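Local atomic coordinates of possible adhesin (Caldicellulosiruptor kronotskyensis, PDB entry 4WA0), a protein that probably mediates attachment of the bacterium to cellulose, being the C-terminal beta-helix domain of a tapirin that also binds a magnesium ion. Residues P257-Y262 with I274-R279; Q291-S296 with Q338-P343. All coordinates share one frame; numbering follows the deposited sequence.

Both contacts lie near one end of the beta-helix, on the same side of the chain's centre, with their own centres about 11 Å apart. They share a sheet: strand 258-263 of contact 1 and strand 291-296 of contact 2 are parallel neighbours, joined by probable backbone hydrogen bonds from Ile-259 N to Gln-291 O and from Ile-261 N to His-293 O. Along the chain they come in series, contact 1 closing before contact 2 opens. Helix 269-280 packs against one side of these strands and helix 342-352 on the other, so at this end of the beta-helix the paired strands are held between two helices, one of which carries a magnesium ligand.

Contact 1: P257-Y262 with I274-R279; sequences PQIVIY and IEISAR. With MG (magnesium ion), chain B.
A trans first torsion (chi1 -172°) and an extended branch carry Ile-259 CD1 out from the strand to the foot of Arg-279. Ile-261 does otherwise: its side chain bends at both torsions, which lays CD1 over Glu-275 and Ile-276. The two isoleucines are alternate residues of strand 258-262, so both project toward the helix. Ile-259 CD1 rests 3.8 Å from Arg-279 CG, touching the aliphatic part of the arginine and leaving the guanidinium to polar partners; it also lies 4.2 Å from Ile-276 CG1. Ile-261 CD1 packs at 3.7 Å on that same Ile-276 CG1, the two side chains crossing at about a right angle, and at 3.9 Å on Glu-275 CG, where the chains run past each other in opposite directions. Isoleucine, with its branched hydrocarbon, suits the strand and position 276 alike, and no hydrogen bond joins the two segments.

Glu-275 has two roles. Its methylene CG belongs to the apolar seam, whereas a bend beyond it directs the carboxylate to the magnesium ion, which OE1 binds at 2.5 Å. Asp-239 and the backbone oxygens of Val-241, Ser-243 and Leu-246 are further ligands. OE2 is hydrogen-bonded to Ser-248, whose hydroxyl also meets Arg-279 NE, while Arg-279 NH1 forms a salt bridge with Asp-239; these second-shell bonds would steady the two acidic ligands.

The axes of the short segments pass 9.7 Å apart with their N-to-C directions 132° apart, nearer antiparallel than parallel, and helix 269-280 lies obliquely over one side of strand 258-263. That strand runs between parallel strand 291-296 and antiparallel strand 247-251, while Val-260 and Tyr-262, on its other side, pack against helix 342-352.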
ATOM      1  N   PRO A 257      13.488  19.241  16.273  1.00 18.35           N
ATOM      2  CA  PRO A 257      12.338  19.018  17.104  1.00 18.06           C
ATOM      3  C   PRO A 257      11.254  18.224  16.406  1.00 17.46           C
ATOM      4  O   PRO A 257      11.286  18.048  15.149  1.00 18.87           O
ATOM      5  CB  PRO A 257      11.869  20.422  17.369  1.00 19.05           C
ATOM      6  CG  PRO A 257      12.206  21.133  16.160  1.00 18.82           C
ATOM      7  CD  PRO A 257      13.533  20.610  15.731  1.00 20.48           C
ATOM      8  N   GLN A 258      10.400  17.639  17.215  1.00 16.16           N
ATOM      9  CA  GLN A 258       9.247  16.931  16.714  1.00 18.38           C
ATOM     10  C   GLN A 258       8.047  17.792  16.962  1.00 18.28           C
ATOM     11  O   GLN A 258       7.969  18.508  17.977  1.00 17.81           O
ATOM     12  CB  GLN A 258       9.024  15.638  17.454  1.00 19.76           C
ATOM     13  CG  GLN A 258      10.187  14.697  17.389  1.00 22.64           C
ATOM     14  CD  GLN A 258       9.764  13.286  17.272  1.00 22.66           C
ATOM     15  OE1 GLN A 258       8.563  12.980  17.196  1.00 23.96           O
ATOM     16  NE2 GLN A 258      10.770  12.383  17.154  1.00 27.25           N
ATOM     17  N   ILE A 259       7.065  17.674  16.081  1.00 15.94           N
ATOM     18  CA  ILE A 259       5.770  18.362  16.387  1.00 14.93           C
ATOM     19  C   ILE A 259       4.598  17.566  15.806  1.00 14.35           C
ATOM     20  O   ILE A 259       4.730  16.922  14.729  1.00 13.85           O
ATOM     21  CB  ILE A 259       5.849  19.798  15.900  1.00 16.39           C
ATOM     22  CG1 ILE A 259       4.619  20.645  16.349  1.00 16.65           C
ATOM     23  CG2 ILE A 259       6.001  19.836  14.401  1.00 18.43           C
ATOM     24  CD1 ILE A 259       4.818  22.115  16.091  1.00 17.61           C
ATOM     25  N   VAL A 260       3.508  17.500  16.566  1.00 13.72           N
ATOM     26  CA  VAL A 260       2.271  16.981  16.043  1.00 13.73           C
ATOM     27  C   VAL A 260       1.311  18.155  15.798  1.00 13.53           C
ATOM     28  O   VAL A 260       1.138  19.007  16.679  1.00 14.79           O
ATOM     29  CB  VAL A 260       1.678  15.820  16.875  1.00 14.41           C
ATOM     30  CG1 VAL A 260       1.412  16.252  18.282  1.00 15.35           C
ATOM     31  CG2 VAL A 260       0.431  15.243  16.237  1.00 13.98           C
ATOM     32  N   ILE A 261       0.710  18.142  14.596  1.00 11.68           N
ATOM     33  CA  ILE A 261      -0.359  19.073  14.239  1.00 12.93           C
ATOM     34  C   ILE A 261      -1.667  18.332  14.158  1.00 12.94           C
ATOM     35  O   ILE A 261      -1.734  17.327  13.475  1.00 12.75           O
ATOM     36  CB  ILE A 261      -0.031  19.709  12.882  1.00 12.73           C
ATOM     37  CG1 ILE A 261       1.320  20.433  12.879  1.00 15.32           C
ATOM     38  CG2 ILE A 261      -1.037  20.739  12.416  1.00 13.33           C
ATOM     39  CD1 ILE A 261       1.598  21.450  13.967  1.00 16.90           C
ATOM     40  N   TYR A 262      -2.701  18.875  14.815  1.00 13.00           N
ATOM     41  CA  TYR A 262      -4.010  18.281  14.842  1.00 14.32           C
ATOM     42  C   TYR A 262      -4.951  19.219  14.079  1.00 15.04           C
ATOM     43  O   TYR A 262      -4.983  20.415  14.368  1.00 14.24           O
ATOM     44  CB  TYR A 262      -4.533  18.214  16.236  1.00 14.32           C
ATOM     45  CG  TYR A 262      -3.747  17.284  17.172  1.00 12.92           C
ATOM     46  CD1 TYR A 262      -3.929  15.968  17.127  1.00 14.50           C
ATOM     47  CD2 TYR A 262      -2.936  17.808  18.160  1.00 15.86           C
ATOM     48  CE1 TYR A 262      -3.223  15.103  17.998  1.00 17.03           C
ATOM     49  CE2 TYR A 262      -2.214  16.964  19.020  1.00 15.05           C
ATOM     50  CZ  TYR A 262      -2.415  15.629  18.939  1.00 16.42           C
ATOM     51  OH  TYR A 262      -1.761  14.753  19.794  1.00 20.23           O
ATOM     52  N   ILE A 274       1.906  28.006   9.757  1.00 16.39           N
ATOM     53  CA  ILE A 274       1.611  29.057  10.688  1.00 17.94           C
ATOM     54  C   ILE A 274       1.497  28.536  12.124  1.00 17.75           C
ATOM     55  O   ILE A 274       2.104  29.142  13.040  1.00 18.43           O
ATOM     56  CB  ILE A 274       0.310  29.788  10.272  1.00 19.43           C
ATOM     57  CG1 ILE A 274       0.582  30.570   8.974  1.00 21.46           C
ATOM     58  CG2 ILE A 274      -0.177  30.662  11.440  1.00 19.79           C
ATOM     59  CD1 ILE A 274      -0.654  31.039   8.250  1.00 22.69           C
ATOM     60  N   GLU A 275       0.874  27.362  12.302  1.00 16.46           N
ATOM     61  CA  GLU A 275       0.764  26.700  13.618  1.00 16.29           C
ATOM     62  C   GLU A 275       2.152  26.302  14.101  1.00 16.46           C
ATOM     63  O   GLU A 275       2.469  26.500  15.273  1.00 18.47           O
ATOM     64  CB  GLU A 275      -0.134  25.482  13.528  1.00 16.76           C
ATOM     65  CG  GLU A 275      -0.357  24.704  14.837  1.00 15.74           C
ATOM     66  CD  GLU A 275      -1.193  25.407  15.883  1.00 19.54           C
ATOM     67  OE1 GLU A 275      -1.900  26.365  15.515  1.00 20.93           O
ATOM     68  OE2 GLU A 275      -1.160  24.974  17.087  1.00 19.20           O
ATOM     69  N   ILE A 276       2.958  25.749  13.199  1.00 15.79           N
ATOM     70  CA  ILE A 276       4.323  25.297  13.569  1.00 17.34           C
ATOM     71  C   ILE A 276       5.208  26.464  14.033  1.00 16.83           C
ATOM     72  O   ILE A 276       5.921  26.385  15.070  1.00 17.86           O
ATOM     73  CB  ILE A 276       5.044  24.515  12.446  1.00 15.95           C
ATOM     74  CG1 ILE A 276       4.287  23.199  12.087  1.00 16.54           C
ATOM     75  CG2 ILE A 276       6.517  24.231  12.786  1.00 16.66           C
ATOM     76  CD1 ILE A 276       4.618  22.671  10.712  1.00 15.31           C
ATOM     77  N   SER A 277       5.156  27.535  13.291  0.63 18.54           N
ATOM     78  CA  SER A 277       5.974  28.688  13.601  0.63 20.03           C
ATOM     79  C   SER A 277       5.601  29.277  14.986  0.63 22.44           C
ATOM     80  O   SER A 277       6.462  29.626  15.834  0.63 22.91           O
ATOM     81  CB  SER A 277       5.781  29.719  12.494  0.63 20.88           C
ATOM     82  OG  SER A 277       6.307  29.271  11.270  0.63 21.53           O
ATOM     83  N   ALA A 278       4.309  29.376  15.244  1.00 20.92           N
ATOM     84  CA  ALA A 278       3.846  29.862  16.522  1.00 23.63           C
ATOM     85  C   ALA A 278       4.249  28.922  17.640  1.00 23.26           C
ATOM     86  O   ALA A 278       4.693  29.387  18.695  1.00 22.39           O
ATOM     87  CB  ALA A 278       2.323  30.086  16.519  1.00 23.20           C
ATOM     88  N   ARG A 279       4.134  27.596  17.456  1.00 19.71           N
ATOM     89  CA  ARG A 279       4.418  26.661  18.557  1.00 20.49           C
ATOM     90  C   ARG A 279       5.914  26.634  18.871  1.00 19.78           C
ATOM     91  O   ARG A 279       6.297  26.533  20.043  1.00 21.67           O
ATOM     92  CB  ARG A 279       3.993  25.228  18.194  1.00 20.63           C
ATOM     93  CG  ARG A 279       4.352  24.170  19.218  1.00 20.36           C
ATOM     94  CD  ARG A 279       3.751  24.391  20.575  1.00 25.06           C
ATOM     95  NE  ARG A 279       2.293  24.400  20.518  1.00 23.96           N
ATOM     96  CZ  ARG A 279       1.502  25.055  21.351  1.00 26.32           C
ATOM     97  NH1 ARG A 279       0.176  25.012  21.211  1.00 24.59           N
ATOM     98  NH2 ARG A 279       2.033  25.837  22.277  1.00 28.10           N
TER
HETATM   99 MG    MG B 601      -3.882  26.915  16.887  1.00 21.71          MG

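Contact 2: Q291-S296 with Q338-P343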
ATOM      1  N   GLN A 291      10.670  17.002  12.463  0.64 16.69           N
ATOM      2  CA  GLN A 291       9.936  15.777  12.406  0.64 16.27           C
ATOM      3  C   GLN A 291       8.461  16.112  12.622  0.64 16.05           C
ATOM      4  O   GLN A 291       8.077  16.624  13.671  0.64 17.65           O
ATOM      5  CB  GLN A 291      10.363  14.757  13.408  0.64 16.11           C
ATOM      6  CG  GLN A 291       9.613  13.453  13.159  0.64 16.59           C
ATOM      7  CD  GLN A 291      10.082  12.323  13.991  0.64 15.89           C
ATOM      8  OE1 GLN A 291       9.256  11.579  14.490  0.64 14.04           O
ATOM      9  NE2 GLN A 291      11.409  12.146  14.126  0.64 18.14           N
ATOM     10  N   LEU A 292       7.645  15.763  11.653  1.00 13.58           N
ATOM     11  CA  LEU A 292       6.250  16.263  11.628  1.00 12.50           C
ATOM     12  C   LEU A 292       5.231  15.136  11.536  1.00 11.29           C
ATOM     13  O   LEU A 292       5.350  14.277  10.707  1.00 10.57           O
ATOM     14  CB  LEU A 292       6.102  17.155  10.395  1.00 13.50           C
ATOM     15  CG  LEU A 292       4.753  17.814  10.090  1.00 14.43           C
ATOM     16  CD1 LEU A 292       4.404  18.860  11.132  1.00 15.99           C
ATOM     17  CD2 LEU A 292       4.809  18.456   8.743  1.00 15.40           C
ATOM     18  N   HIS A 293       4.199  15.203  12.388  1.00 11.92           N
ATOM     19  CA  HIS A 293       3.118  14.247  12.402  1.00 11.78           C
ATOM     20  C   HIS A 293       1.811  15.033  12.207  1.00 13.60           C
ATOM     21  O   HIS A 293       1.535  15.896  12.980  1.00 12.51           O
ATOM     22  CB  HIS A 293       3.124  13.464  13.686  1.00 13.70           C
ATOM     23  CG  HIS A 293       4.443  12.812  13.929  1.00 12.66           C
ATOM     24  ND1 HIS A 293       4.771  11.642  13.311  1.00 14.02           N
ATOM     25  CD2 HIS A 293       5.546  13.213  14.597  1.00 14.45           C
ATOM     26  CE1 HIS A 293       6.028  11.333  13.587  1.00 12.75           C
ATOM     27  NE2 HIS A 293       6.521  12.276  14.346  1.00 12.72           N
ATOM     28  N   LEU A 294       1.076  14.714  11.148  1.00 11.37           N
ATOM     29  CA  LEU A 294      -0.136  15.442  10.781  1.00 11.02           C
ATOM     30  C   LEU A 294      -1.283  14.477  11.069  1.00 11.84           C
ATOM     31  O   LEU A 294      -1.301  13.337  10.551  1.00 11.60           O
ATOM     32  CB  LEU A 294      -0.113  15.748   9.283  1.00 11.83           C
ATOM     33  CG  LEU A 294       0.968  16.716   8.812  1.00 13.13           C
ATOM     34  CD1 LEU A 294       0.942  16.804   7.288  1.00 13.28           C
ATOM     35  CD2 LEU A 294       0.958  18.091   9.468  1.00 13.95           C
ATOM     36  N   ILE A 295      -2.239  14.910  11.883  1.00 11.02           N
ATOM     37  CA  ILE A 295      -3.381  14.085  12.281  1.00 11.21           C
ATOM     38  C   ILE A 295      -4.670  14.876  12.077  1.00 13.08           C
ATOM     39  O   ILE A 295      -4.784  15.999  12.587  1.00 12.07           O
ATOM     40  CB  ILE A 295      -3.267  13.638  13.736  1.00 12.39           C
ATOM     41  CG1 ILE A 295      -1.849  13.045  14.004  1.00 15.98           C
ATOM     42  CG2 ILE A 295      -4.377  12.661  14.067  1.00 14.13           C
ATOM     43  CD1 ILE A 295      -1.723  12.344  15.282  1.00 18.42           C
ATOM     44  N   SER A 296      -5.556  14.294  11.276  1.00 12.87           N
ATOM     45  CA  SER A 296      -6.824  14.930  10.886  1.00 11.99           C
ATOM     46  C   SER A 296      -7.993  13.962  10.846  1.00 14.42           C
ATOM     47  O   SER A 296      -7.821  12.676  10.743  1.00 13.84           O
ATOM     48  CB  SER A 296      -6.585  15.611   9.565  1.00 12.04           C
ATOM     49  OG  SER A 296      -7.669  16.475   9.253  1.00 14.06           O
ATOM     50  N   GLN A 338       9.087   8.469  10.266  1.00 15.20           N
ATOM     51  CA  GLN A 338       9.828   8.481  11.525  1.00 17.25           C
ATOM     52  C   GLN A 338       8.842   8.268  12.637  1.00 15.84           C
ATOM     53  O   GLN A 338       7.795   8.914  12.660  1.00 15.90           O
ATOM     54  CB  GLN A 338      10.435   9.851  11.772  1.00 20.36           C
ATOM     55  CG  GLN A 338      11.399  10.334  10.715  1.00 25.04           C
ATOM     56  CD  GLN A 338      12.730   9.569  10.792  1.00 35.80           C
ATOM     57  OE1 GLN A 338      12.964   8.746  11.707  1.00 35.55           O
ATOM     58  NE2 GLN A 338      13.573   9.801   9.808  1.00 35.72           N
HETATM   59  N   MSE A 339       9.189   7.404  13.581  0.55 16.19           N
HETATM   60  CA  MSE A 339       8.353   7.171  14.766  0.55 16.55           C
HETATM   61  C   MSE A 339       8.344   8.407  15.626  0.55 16.30           C
HETATM   62  O   MSE A 339       9.403   9.005  15.867  0.55 14.55           O
HETATM   63  CB  MSE A 339       8.908   6.003  15.597  0.55 17.63           C
HETATM   64  CG  MSE A 339       8.169   5.769  16.901  0.55 20.06           C
HETATM   65 SE   MSE A 339       6.558   4.664  16.605  0.55 25.38          SE
HETATM   66  CE  MSE A 339       6.953   3.522  18.168  0.55 27.36           C
ATOM     67  N   PRO A 340       7.158   8.807  16.124  1.00 16.43           N
ATOM     68  CA  PRO A 340       7.204   9.939  17.077  1.00 18.27           C
ATOM     69  C   PRO A 340       7.980   9.598  18.322  1.00 15.98           C
ATOM     70  O   PRO A 340       8.074   8.402  18.698  1.00 17.82           O
ATOM     71  CB  PRO A 340       5.731  10.226  17.397  1.00 17.76           C
ATOM     72  CG  PRO A 340       4.923   9.286  16.613  1.00 18.90           C
ATOM     73  CD  PRO A 340       5.796   8.297  15.936  1.00 17.94           C
ATOM     74  N   SER A 341       8.521  10.626  18.953  1.00 13.39           N
ATOM     75  CA  SER A 341       9.220  10.490  20.230  1.00 14.76           C
ATOM     76  C   SER A 341       8.192  10.063  21.291  1.00 13.59           C
ATOM     77  O   SER A 341       6.996  10.256  21.138  1.00 12.80           O
ATOM     78  CB  SER A 341       9.833  11.784  20.654  1.00 16.16           C
ATOM     79  OG  SER A 341       8.829  12.759  20.849  1.00 16.08           O
ATOM     80  N   PRO A 342       8.674   9.602  22.451  1.00 14.13           N
ATOM     81  CA  PRO A 342       7.729   9.104  23.445  1.00 15.15           C
ATOM     82  C   PRO A 342       6.702  10.146  23.964  1.00 14.95           C
ATOM     83  O   PRO A 342       5.503   9.799  24.046  1.00 14.28           O
ATOM     84  CB  PRO A 342       8.620   8.462  24.509  1.00 15.82           C
ATOM     85  CG  PRO A 342       9.865   8.080  23.744  1.00 16.78           C
ATOM     86  CD  PRO A 342      10.054   9.123  22.683  1.00 16.42           C
ATOM     87  N   PRO A 343       7.131  11.401  24.164  1.00 16.21           N
ATOM     88  CA  PRO A 343       6.137  12.367  24.582  1.00 16.98           C
ATOM     89  C   PRO A 343       5.102  12.627  23.517  1.00 16.63           C
ATOM     90  O   PRO A 343       3.926  12.869  23.858  1.00 17.88           O
ATOM     91  CB  PRO A 343       6.939  13.618  24.851  1.00 15.96           C
ATOM     92  CG  PRO A 343       8.297  13.129  25.194  1.00 19.14           C
ATOM     93  CD  PRO A 343       8.503  11.924  24.330  1.00 17.66           C
TER
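The imidazole of His-293 lies under the ring of Pro-340, whose CB stands 4.0 Å from the ring centroid and 21° off the ring normal, offset toward the rim. This is a CH-pi contact over the face, and proline suits it: the pyrrolidine presents a compact, rigid hydrocarbon surface to a flat ring. Pro-340 CG and CD also lie near the imidazole, at the CE1 corner.

A different group meets the ring at its edge. There the carbonyl oxygen of Gln-338 lies near the imidazole plane, 3.1 Å from His-293 CE1, the carbon between the two ring nitrogens. With chi1 -55° setting CG anti to the carbonyl carbon, the ring extends from the strand to residues 338-340. Its ND1 is hydrogen-bonded to Ser-313 OG on the next strand, which limits the rotation of the ring.

Gln-291, two residues earlier on the same side of strand 291-296, extends its side chain alongside the imidazole. The long glutamine chain carries its hydrocarbon part as far as Gln-338 at the partly exposed end of the contact, Gln-291 CG lying 3.9 Å from Gln-338 CB.

Beyond Pro-340 the chain enters helix 342-352. Ser-341 occupies the N-cap position; its OG is hydrogen-bonded to Asp-251 and its backbone N to Gln-258 OE1. For the histidine, the weakly polar CE1-H edge facing the Gln-338 oxygen, the proline over one face and the anchoring of ND1 to Ser-313 would together favour a single orientation of the ring.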